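Local coordinates for protein nicotinate-nucleotide pyrophosphorylase (Francisella tularensis subsp. tularensis, PDB 3TQV) that probably catalyses the formation of nicotinate ribonucleotide, carbon dioxide and diphosphate from quinolinate and 5-phospho-alpha-D-ribose 1-diphosphate, a step of NAD(+) biosynthesis, at residues B[12-16]-B[17-21]; B[104-107]-B[108-112]; B[209-212]-B[213-217]; B[230-233]-B[234-238]. All coordinates share one frame; numbering follows the deposited sequence.

How the interactions relate
Interactions 1 and 2 are about 18 Å apart between centres and do not touch, with nearest atoms about 9 Å apart; residues of helix 16-31 pack beside the helix that carries interaction 2. Interactions 3 and 4 sit on successive helices of the C-terminal barrel domain, about 49 to 52 Å from interaction 2 between centres. These two do touch: Ile215 CD1 meets Ile238 CG2 at 3.6 Å. They are also nearer the predicted substrate-binding residues of their own chain, the Glu210 side chain lying about 7 Å from those of Glu204 and Asp225. Interactions 1 and 2 lie away from that site, but interaction 2 reaches the second subunit's predicted site, packing on its Arg142.

Interaction 1 of 4, residues B[12-16]-B[17-21]; sequences NKVPN and DIVTR
Pro15 O takes the amide hydrogen of Val19 at 3.1 Å (N to O) and so closes the first turn of helix 16-31. Pro15 stands at the N-cap position. The amide of Ile18 also reaches Pro15 O at 3.1 Å, but the bond is bent and weak. One residue on, Asn16 O accepts from Thr20 N at 2.8 Å in a straight bond, with an N-H...O angle of 168°. Thr20 OG1 lies 3.1 Å from that same oxygen, because chi1 of -66° holds the hydroxyl back beside its own amide; its proton has a second acceptor within reach, so this link is uncertain.

The amide of Ile18 has one more acceptor, Asp17 OD1, in a further weak bond of 2.8 Å. It comes from the preceding side chain: with chi1 at 56°, the Asp17 carboxylate is placed between its own backbone N and carbonyl carbon and curls back over the start of the helix, where OD1 also rests 3.4 Å from Pro15 CB. A carboxylate here would be expected to interact favourably with the helix dipole.

Apart from these polar links, Val14, still in the incoming loop, puts CG1 between two helix residues, 3.8 Å from Val19 CG2 and close to Ile18 CG2, crossing Ile18 at about a right angle. Val19 goes on to pack against Phe63 and Glu66 of helix 61-71, while Val14 and Pro15 touch Tyr154 and Leu150 of helix 149-159, so this helix start bridges the two.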
loop_
_atom_site.group_PDB
_atom_site.type_symbol
_atom_site.label_atom_id
_atom_site.label_comp_id
_atom_site.label_asym_id
_atom_site.label_seq_id
_atom_site.Cartn_x
_atom_site.Cartn_y
_atom_site.Cartn_z
ATOM N N ASN B 12 9.364 -13.624 -11.235
ATOM C CA ASN B 12 10.384 -12.827 -11.898
ATOM C C ASN B 12 9.830 -11.936 -13.012
ATOM O O ASN B 12 10.571 -11.287 -13.735
ATOM C CB ASN B 12 11.528 -13.725 -12.374
ATOM C CG ASN B 12 12.428 -14.162 -11.229
ATOM O OD1 ASN B 12 12.810 -13.350 -10.388
ATOM N ND2 ASN B 12 12.759 -15.451 -11.180
ATOM N N LYS B 13 8.510 -11.912 -13.119
ATOM C CA LYS B 13 7.808 -10.967 -13.971
ATOM C C LYS B 13 6.331 -11.017 -13.609
ATOM O O LYS B 13 5.812 -12.075 -13.291
ATOM C CB LYS B 13 7.994 -11.303 -15.449
ATOM C CG LYS B 13 7.282 -10.319 -16.376
ATOM C CD LYS B 13 6.766 -10.984 -17.646
ATOM C CE LYS B 13 6.040 -9.986 -18.543
ATOM N NZ LYS B 13 6.888 -8.804 -18.856
ATOM N N VAL B 14 5.663 -9.872 -13.647
ATOM C CA VAL B 14 4.227 -9.814 -13.405
ATOM C C VAL B 14 3.496 -10.033 -14.715
ATOM O O VAL B 14 3.844 -9.426 -15.725
ATOM C CB VAL B 14 3.807 -8.450 -12.821
ATOM C CG1 VAL B 14 2.284 -8.399 -12.571
ATOM C CG2 VAL B 14 4.592 -8.162 -11.550
ATOM N N PRO B 15 2.476 -10.904 -14.710
ATOM C CA PRO B 15 1.842 -11.204 -15.999
ATOM C C PRO B 15 1.246 -9.943 -16.612
ATOM O O PRO B 15 0.714 -9.087 -15.893
ATOM C CB PRO B 15 0.746 -12.217 -15.630
ATOM C CG PRO B 15 1.197 -12.800 -14.309
ATOM C CD PRO B 15 1.866 -11.657 -13.599
ATOM N N ASN B 16 1.343 -9.839 -17.930
ATOM C CA ASN B 16 0.893 -8.660 -18.642
ATOM C C ASN B 16 -0.550 -8.287 -18.360
ATOM O O ASN B 16 -0.847 -7.120 -18.121
ATOM C CB ASN B 16 1.100 -8.834 -20.145
ATOM C CG ASN B 16 2.556 -9.049 -20.510
ATOM O OD1 ASN B 16 3.468 -8.605 -19.806
ATOM N ND2 ASN B 16 2.781 -9.734 -21.619
ATOM N N ASP B 17 -1.446 -9.269 -18.391
ATOM C CA ASP B 17 -2.861 -8.994 -18.167
ATOM C C ASP B 17 -3.117 -8.337 -16.808
ATOM O O ASP B 17 -4.016 -7.511 -16.681
ATOM C CB ASP B 17 -3.743 -10.239 -18.389
ATOM C CG ASP B 17 -3.327 -11.441 -17.538
ATOM O OD1 ASP B 17 -2.399 -11.317 -16.716
ATOM O OD2 ASP B 17 -3.943 -12.525 -17.692
ATOM N N ILE B 18 -2.313 -8.694 -15.806
ATOM C CA ILE B 18 -2.395 -8.078 -14.485
ATOM C C ILE B 18 -1.787 -6.662 -14.470
ATOM O O ILE B 18 -2.284 -5.766 -13.796
ATOM C CB ILE B 18 -1.691 -8.942 -13.423
ATOM C CG1 ILE B 18 -2.397 -10.282 -13.254
ATOM C CG2 ILE B 18 -1.638 -8.221 -12.082
ATOM C CD1 ILE B 18 -3.711 -10.184 -12.509
ATOM N N VAL B 19 -0.704 -6.452 -15.204
ATOM C CA VAL B 19 -0.143 -5.114 -15.314
ATOM C C VAL B 19 -1.147 -4.209 -16.021
ATOM O O VAL B 19 -1.411 -3.085 -15.587
ATOM C CB VAL B 19 1.203 -5.118 -16.068
ATOM C CG1 VAL B 19 1.552 -3.728 -16.554
ATOM C CG2 VAL B 19 2.308 -5.678 -15.176
ATOM N N THR B 20 -1.723 -4.720 -17.102
ATOM C CA THR B 20 -2.681 -3.965 -17.881
ATOM C C THR B 20 -3.878 -3.522 -17.041
ATOM O O THR B 20 -4.202 -2.335 -16.989
ATOM C CB THR B 20 -3.163 -4.770 -19.115
ATOM O OG1 THR B 20 -2.067 -4.963 -20.020
ATOM C CG2 THR B 20 -4.297 -4.033 -19.844
ATOM N N ARG B 21 -4.529 -4.474 -16.382
ATOM C CA ARG B 21 -5.762 -4.189 -15.653
ATOM C C ARG B 21 -5.545 -3.203 -14.511
ATOM O O ARG B 21 -6.381 -2.342 -14.247
ATOM C CB ARG B 21 -6.365 -5.474 -15.102
ATOM C CG ARG B 21 -7.674 -5.264 -14.405
ATOM C CD ARG B 21 -7.716 -6.088 -13.149
ATOM N NE ARG B 21 -7.586 -7.510 -13.442
ATOM C CZ ARG B 21 -7.190 -8.420 -12.554
ATOM N NH1 ARG B 21 -6.863 -8.050 -11.323
ATOM N NH2 ARG B 21 -7.100 -9.695 -12.905
#

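Interaction 2 of 4, residues B[104-107]-B[108-112]; sequences LTAE and RTILN
Ala106 O and Glu107 O are each met by the amide four residues on, Ile110 N and Leu111 N, both at 3.0 Å and with N-H...O angles of 174° and 168°. These are regular i to i+4 bonds in the part of the long helix 100-130 that belongs to the N-terminal domain of the quinolinate phosphoribosyltransferase family.

Two waters supplement them. The first donates to Leu104 O at 2.7 Å and, at a longer distance, to Thr105 O, and accepts weakly from Arg108 N. The second donates to Thr105 O at 2.8 Å and pairs with Thr109 OG1, bridging one turn of the helix. The Thr105 hydroxyl itself is engaged by Asp35 and by Arg101 O.

Further out the side chains pack along the helix. Ile110 keeps CG1 beside its own backbone N (chi1 -68°), which sends CD1 back to 3.9 Å from Ala106 CB; this patch continues onto helix 61-71, where Ile110 meets Ala64, Val67 and Ile68. Glu107 and Leu111 run side by side in the same direction, with Glu107 CG 4.0 Å from Leu111 CD2, and both touch Leu283 of strand 281-285. Arg142 of the second subunit, predicted to bind substrate, packs on Arg108 and Asn112, so this stretch of helix probably borders the neighbour's substrate site. The bent Arg108 chain carries its guanidinium over Leu111, whose CG sits 3.3 Å above the plane of the group, offset toward the rim.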
loop_
_atom_site.group_PDB
_atom_site.type_symbol
_atom_site.label_atom_id
_atom_site.label_comp_id
_atom_site.label_asym_id
_atom_site.label_seq_id
_atom_site.Cartn_x
_atom_site.Cartn_y
_atom_site.Cartn_z
ATOM N N LEU B 104 1.888 15.212 -18.885
ATOM C CA LEU B 104 1.424 15.801 -17.640
ATOM C C LEU B 104 0.333 14.941 -17.025
ATOM O O LEU B 104 0.086 14.991 -15.814
ATOM C CB LEU B 104 0.897 17.227 -17.853
ATOM C CG LEU B 104 1.931 18.317 -18.147
ATOM C CD1 LEU B 104 1.263 19.681 -18.324
ATOM C CD2 LEU B 104 3.028 18.350 -17.081
ATOM N N THR B 105 -0.322 14.162 -17.872
ATOM C CA THR B 105 -1.412 13.309 -17.436
ATOM C C THR B 105 -0.880 11.957 -16.986
ATOM O O THR B 105 -1.298 11.432 -15.953
ATOM C CB THR B 105 -2.461 13.147 -18.544
ATOM O OG1 THR B 105 -3.065 14.427 -18.800
ATOM C CG2 THR B 105 -3.531 12.149 -18.124
ATOM N N ALA B 106 0.051 11.407 -17.758
ATOM C CA ALA B 106 0.686 10.141 -17.401
ATOM C C ALA B 106 1.360 10.215 -16.026
ATOM O O ALA B 106 1.415 9.225 -15.276
ATOM C CB ALA B 106 1.698 9.747 -18.461
ATOM N N GLU B 107 1.836 11.416 -15.707
ATOM C CA GLU B 107 2.767 11.646 -14.613
ATOM C C GLU B 107 2.472 10.927 -13.290
ATOM O O GLU B 107 3.188 9.997 -12.893
ATOM C CB GLU B 107 2.877 13.138 -14.353
ATOM C CG GLU B 107 3.990 13.475 -13.397
ATOM C CD GLU B 107 4.039 14.948 -13.062
ATOM O OE1 GLU B 107 3.657 15.762 -13.931
ATOM O OE2 GLU B 107 4.453 15.286 -11.931
ATOM N N ARG B 108 1.434 11.396 -12.606
ATOM C CA ARG B 108 1.099 10.957 -11.263
ATOM C C ARG B 108 0.954 9.422 -11.190
ATOM O O ARG B 108 1.533 8.775 -10.309
ATOM C CB ARG B 108 -0.190 11.663 -10.827
ATOM C CG ARG B 108 -0.386 11.864 -9.334
ATOM C CD ARG B 108 0.683 11.209 -8.489
ATOM N NE ARG B 108 1.823 12.095 -8.349
ATOM C CZ ARG B 108 2.954 11.776 -7.737
ATOM N NH1 ARG B 108 3.106 10.577 -7.200
ATOM N NH2 ARG B 108 3.928 12.668 -7.657
ATOM N N THR B 109 0.194 8.855 -12.129
ATOM C CA THR B 109 0.015 7.410 -12.213
ATOM C C THR B 109 1.359 6.706 -12.359
ATOM O O THR B 109 1.656 5.785 -11.622
ATOM C CB THR B 109 -0.935 6.998 -13.385
ATOM O OG1 THR B 109 -2.171 7.719 -13.305
ATOM C CG2 THR B 109 -1.242 5.514 -13.345
ATOM N N ILE B 110 2.181 7.135 -13.307
ATOM C CA ILE B 110 3.498 6.517 -13.467
ATOM C C ILE B 110 4.266 6.466 -12.151
ATOM O O ILE B 110 4.681 5.395 -11.693
ATOM C CB ILE B 110 4.386 7.259 -14.472
ATOM C CG1 ILE B 110 3.827 7.117 -15.887
ATOM C CG2 ILE B 110 5.790 6.710 -14.411
ATOM C CD1 ILE B 110 4.697 7.805 -16.959
ATOM N N LEU B 111 4.464 7.620 -11.530
ATOM C CA LEU B 111 5.314 7.609 -10.363
ATOM C C LEU B 111 4.640 7.048 -9.109
ATOM O O LEU B 111 5.318 6.641 -8.167
ATOM C CB LEU B 111 6.078 8.929 -10.169
ATOM C CG LEU B 111 5.533 10.298 -9.821
ATOM C CD1 LEU B 111 5.940 10.636 -8.403
ATOM C CD2 LEU B 111 6.148 11.292 -10.779
ATOM N N ASN B 112 3.315 6.955 -9.123
ATOM C CA ASN B 112 2.623 6.218 -8.065
ATOM C C ASN B 112 2.913 4.720 -8.089
ATOM O O ASN B 112 2.864 4.051 -7.059
ATOM C CB ASN B 112 1.117 6.454 -8.104
ATOM C CG ASN B 112 0.717 7.727 -7.403
ATOM O OD1 ASN B 112 -0.416 8.186 -7.525
ATOM N ND2 ASN B 112 1.653 8.318 -6.676
HETATM O O HOH W 1 -0.850 13.607 -13.668
HETATM O O HOH W 2 -2.529 10.282 -13.729
#

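Interaction 3 of 4, residues B[209-212]-B[213-217]; sequences DELN and QAIAA
Gln213 N gives its hydrogen to Asp209 O at 3.2 Å, opening a run of i to i+4 bonds along helix 208-216, the helix of the beta-alpha-beta unit made with strands 200-205 and 221-225. The aliphatic part of Gln213 lies against the preceding turn: CG, beside its own amide at chi1 -70°, comes 3.4 Å from Asp209 O, and the chain then extends past the Asp209 side chain, crossing it at an oblique angle.

Ala214 N donates to Glu210 O at 3.0 Å, and its small methyl faces inward, onto Val203 and Val222 of the flanking strands. Glu210 turns its carboxylate elsewhere, with OE1 accepting from the backbone N of Thr206, before the helix.

Ile215 N follows with 2.9 Å to Leu211 O, and the two side chains also meet, Ile215 CD1 ending 4.0 Å from Leu211 CG. Both belong to the apolar face that helix 229-239 covers with Ile238. Ala216 N makes the last of the cross-segment bonds, to Asn212 O at 2.6 Å, its methyl resting near the same oxygen. Ala217 N, bonded to Gln213 O, extends the pattern into the residue after the helix.

Four backbone bonds thus satisfy the carbonyls of residues 209-212 and the amides of 213-216, and the contact rests chiefly on them; the Leu211 and Ile215 pair adds apolar packing along the face turned to helix 229-239.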
loop_
_atom_site.group_PDB
_atom_site.type_symbol
_atom_site.label_atom_id
_atom_site.label_comp_id
_atom_site.label_asym_id
_atom_site.label_seq_id
_atom_site.Cartn_x
_atom_site.Cartn_y
_atom_site.Cartn_z
ATOM N N ASP B 209 8.090 -29.519 20.565
ATOM C CA ASP B 209 7.376 -30.785 20.442
ATOM C C ASP B 209 6.562 -30.868 19.159
ATOM O O ASP B 209 6.560 -31.897 18.501
ATOM C CB ASP B 209 6.448 -31.060 21.630
ATOM C CG ASP B 209 5.665 -32.349 21.448
ATOM O OD1 ASP B 209 6.069 -33.371 22.036
ATOM O OD2 ASP B 209 4.675 -32.352 20.689
ATOM N N GLU B 210 5.848 -29.805 18.818
ATOM C CA GLU B 210 5.144 -29.801 17.545
ATOM C C GLU B 210 6.140 -29.941 16.391
ATOM O O GLU B 210 5.838 -30.551 15.365
ATOM C CB GLU B 210 4.287 -28.543 17.383
ATOM C CG GLU B 210 2.866 -28.667 17.929
ATOM C CD GLU B 210 2.171 -27.321 18.056
ATOM O OE1 GLU B 210 2.878 -26.286 18.010
ATOM O OE2 GLU B 210 0.925 -27.293 18.204
ATOM N N LEU B 211 7.338 -29.392 16.566
ATOM C CA LEU B 211 8.331 -29.451 15.502
ATOM C C LEU B 211 8.730 -30.895 15.234
ATOM O O LEU B 211 8.840 -31.322 14.081
ATOM C CB LEU B 211 9.566 -28.609 15.842
ATOM C CG LEU B 211 10.711 -28.824 14.839
ATOM C CD1 LEU B 211 10.332 -28.219 13.502
ATOM C CD2 LEU B 211 12.023 -28.243 15.345
ATOM N N ASN B 212 8.950 -31.639 16.315
ATOM C CA ASN B 212 9.287 -33.048 16.214
ATOM C C ASN B 212 8.197 -33.820 15.481
ATOM O O ASN B 212 8.472 -34.638 14.603
ATOM C CB ASN B 212 9.591 -33.629 17.598
ATOM C CG ASN B 212 10.889 -33.087 18.172
ATOM O OD1 ASN B 212 11.777 -32.693 17.424
ATOM N ND2 ASN B 212 10.999 -33.044 19.494
ATOM N N GLN B 213 6.955 -33.520 15.828
ATOM C CA GLN B 213 5.818 -34.096 15.138
ATOM C C GLN B 213 5.894 -33.868 13.626
ATOM O O GLN B 213 5.815 -34.802 12.830
ATOM C CB GLN B 213 4.518 -33.503 15.685
ATOM C CG GLN B 213 4.176 -33.939 17.103
ATOM C CD GLN B 213 2.809 -33.446 17.538
ATOM O OE1 GLN B 213 2.674 -32.783 18.559
ATOM N NE2 GLN B 213 1.791 -33.766 16.760
ATOM N N ALA B 214 6.043 -32.610 13.239
ATOM C CA ALA B 214 5.989 -32.237 11.839
ATOM C C ALA B 214 7.161 -32.864 11.108
ATOM O O ALA B 214 7.041 -33.260 9.946
ATOM C CB ALA B 214 5.992 -30.735 11.695
ATOM N N ILE B 215 8.290 -32.964 11.804
ATOM C CA ILE B 215 9.463 -33.669 11.287
ATOM C C ILE B 215 9.163 -35.160 11.156
ATOM O O ILE B 215 9.484 -35.783 10.142
ATOM C CB ILE B 215 10.683 -33.448 12.210
ATOM C CG1 ILE B 215 11.291 -32.072 11.948
ATOM C CG2 ILE B 215 11.724 -34.561 12.048
ATOM C CD1 ILE B 215 12.453 -31.745 12.827
ATOM N N ALA B 216 8.529 -35.717 12.190
ATOM C CA ALA B 216 8.165 -37.129 12.209
ATOM C C ALA B 216 7.138 -37.442 11.136
ATOM O O ALA B 216 7.098 -38.550 10.619
ATOM C CB ALA B 216 7.634 -37.520 13.584
ATOM N N ALA B 217 6.313 -36.452 10.811
ATOM C CA ALA B 217 5.254 -36.611 9.814
ATOM C C ALA B 217 5.778 -36.321 8.416
ATOM O O ALA B 217 5.026 -36.329 7.451
ATOM C CB ALA B 217 4.078 -35.708 10.133
#

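Interaction 4 of 4, residues B[230-233]-B[234-238]; sequences EDID and IAVSI
Glu230 O receives the amide hydrogen of Ile234 at 2.9 Å. The Ile234 side chain doubles back over the same carbonyl: chi1 of -51° keeps CG1 beside its own backbone N and sets it 3.1 Å from Glu230 O, with CD1 farther off.

Asp231 repeats the pattern through its carbonyl, which takes Ala235 N at 2.8 Å. Its carboxylate runs alongside Ile234 in the same direction, OD1 standing 4.0 Å from Ile234 CG1, so the contact is between a carboxylate oxygen and a methylene and not a polar one. The Asp231 backbone N is bonded in turn by Ser228 OG just ahead of the helix, and the Asp231 and Ile234 side chains both touch Leu208.

Helix 229-239 is the crossover connection of a right-handed beta-alpha-beta unit between parallel strands 221-225 and 244-248 in the TIM-barrel-like C-terminal domain. Ile232 marks its buried side. Its carbonyl accepts from Val236 N at 2.9 Å in an almost straight bond (N-H...O 176°). Val236 CG2, held beside its own amide, rests on that carbonyl as well, 3.3 Å from Ile232 O, whereas the CG2 methyls of the two residues barely meet. Phe227, Thr262 and Val264 pack on Ile232, and Val264 reaches Val236 as well.

Asp233, on the exposed side, contributes its carbonyl: Ser237 N donates to Asp233 O at 3.3 Å, longer than the other three bonds though close to linear.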
loop_
_atom_site.group_PDB
_atom_site.type_symbol
_atom_site.label_atom_id
_atom_site.label_comp_id
_atom_site.label_asym_id
_atom_site.label_seq_id
_atom_site.Cartn_x
_atom_site.Cartn_y
_atom_site.Cartn_z
ATOM N N GLU B 230 17.046 -19.047 22.005
ATOM C CA GLU B 230 17.414 -20.384 22.432
ATOM C C GLU B 230 16.625 -21.509 21.731
ATOM O O GLU B 230 17.205 -22.495 21.280
ATOM C CB GLU B 230 17.265 -20.497 23.943
ATOM C CG GLU B 230 17.489 -21.910 24.468
ATOM C CD GLU B 230 16.411 -22.358 25.437
ATOM O OE1 GLU B 230 15.232 -22.020 25.201
ATOM O OE2 GLU B 230 16.745 -23.038 26.435
ATOM N N ASP B 231 15.309 -21.372 21.641
ATOM C CA ASP B 231 14.518 -22.420 21.008
ATOM C C ASP B 231 14.816 -22.513 19.521
ATOM O O ASP B 231 14.826 -23.602 18.948
ATOM C CB ASP B 231 13.027 -22.216 21.237
ATOM C CG ASP B 231 12.594 -22.684 22.596
ATOM O OD1 ASP B 231 13.353 -23.457 23.209
ATOM O OD2 ASP B 231 11.500 -22.290 23.048
ATOM N N ILE B 232 15.051 -21.369 18.891
ATOM C CA ILE B 232 15.460 -21.386 17.500
ATOM C C ILE B 232 16.748 -22.210 17.413
ATOM O O ILE B 232 16.905 -23.045 16.515
ATOM C CB ILE B 232 15.680 -19.971 16.928
ATOM C CG1 ILE B 232 14.384 -19.163 16.980
ATOM C CG2 ILE B 232 16.144 -20.061 15.490
ATOM C CD1 ILE B 232 14.546 -17.704 16.641
ATOM N N ASP B 233 17.661 -21.992 18.357
ATOM C CA ASP B 233 18.901 -22.752 18.365
ATOM C C ASP B 233 18.621 -24.240 18.440
ATOM O O ASP B 233 19.112 -25.004 17.613
ATOM C CB ASP B 233 19.812 -22.313 19.508
ATOM C CG ASP B 233 20.436 -20.958 19.254
ATOM O OD1 ASP B 233 20.793 -20.691 18.072
ATOM O OD2 ASP B 233 20.550 -20.172 20.228
ATOM N N ILE B 234 17.823 -24.649 19.423
ATOM C CA ILE B 234 17.421 -26.045 19.540
ATOM C C ILE B 234 16.899 -26.584 18.217
ATOM O O ILE B 234 17.299 -27.661 17.776
ATOM C CB ILE B 234 16.261 -26.213 20.518
ATOM C CG1 ILE B 234 16.555 -25.519 21.854
ATOM C CG2 ILE B 234 15.939 -27.692 20.677
ATOM C CD1 ILE B 234 17.628 -26.178 22.695
ATOM N N ALA B 235 15.979 -25.826 17.615
ATOM C CA ALA B 235 15.272 -26.223 16.399
ATOM C C ALA B 235 16.240 -26.524 15.277
ATOM O O ALA B 235 16.175 -27.589 14.653
ATOM C CB ALA B 235 14.276 -25.129 15.966
ATOM N N VAL B 236 17.134 -25.577 15.025
ATOM C CA VAL B 236 18.165 -25.744 14.016
ATOM C C VAL B 236 18.919 -27.062 14.176
ATOM O O VAL B 236 19.099 -27.781 13.196
ATOM C CB VAL B 236 19.174 -24.582 14.037
ATOM C CG1 VAL B 236 20.369 -24.902 13.133
ATOM C CG2 VAL B 236 18.487 -23.261 13.642
ATOM N N SER B 237 19.365 -27.378 15.397
ATOM C CA SER B 237 20.015 -28.671 15.653
ATOM C C SER B 237 19.113 -29.836 15.273
ATOM O O SER B 237 19.531 -30.762 14.569
ATOM C CB SER B 237 20.424 -28.830 17.120
ATOM O OG SER B 237 21.585 -28.082 17.420
ATOM N N ILE B 238 17.878 -29.790 15.756
ATOM C CA ILE B 238 16.909 -30.837 15.477
ATOM C C ILE B 238 16.650 -30.998 13.981
ATOM O O ILE B 238 16.457 -32.115 13.501
ATOM C CB ILE B 238 15.575 -30.562 16.225
ATOM C CG1 ILE B 238 15.805 -30.630 17.740
ATOM C CG2 ILE B 238 14.485 -31.533 15.792
ATOM C CD1 ILE B 238 14.585 -30.305 18.558
#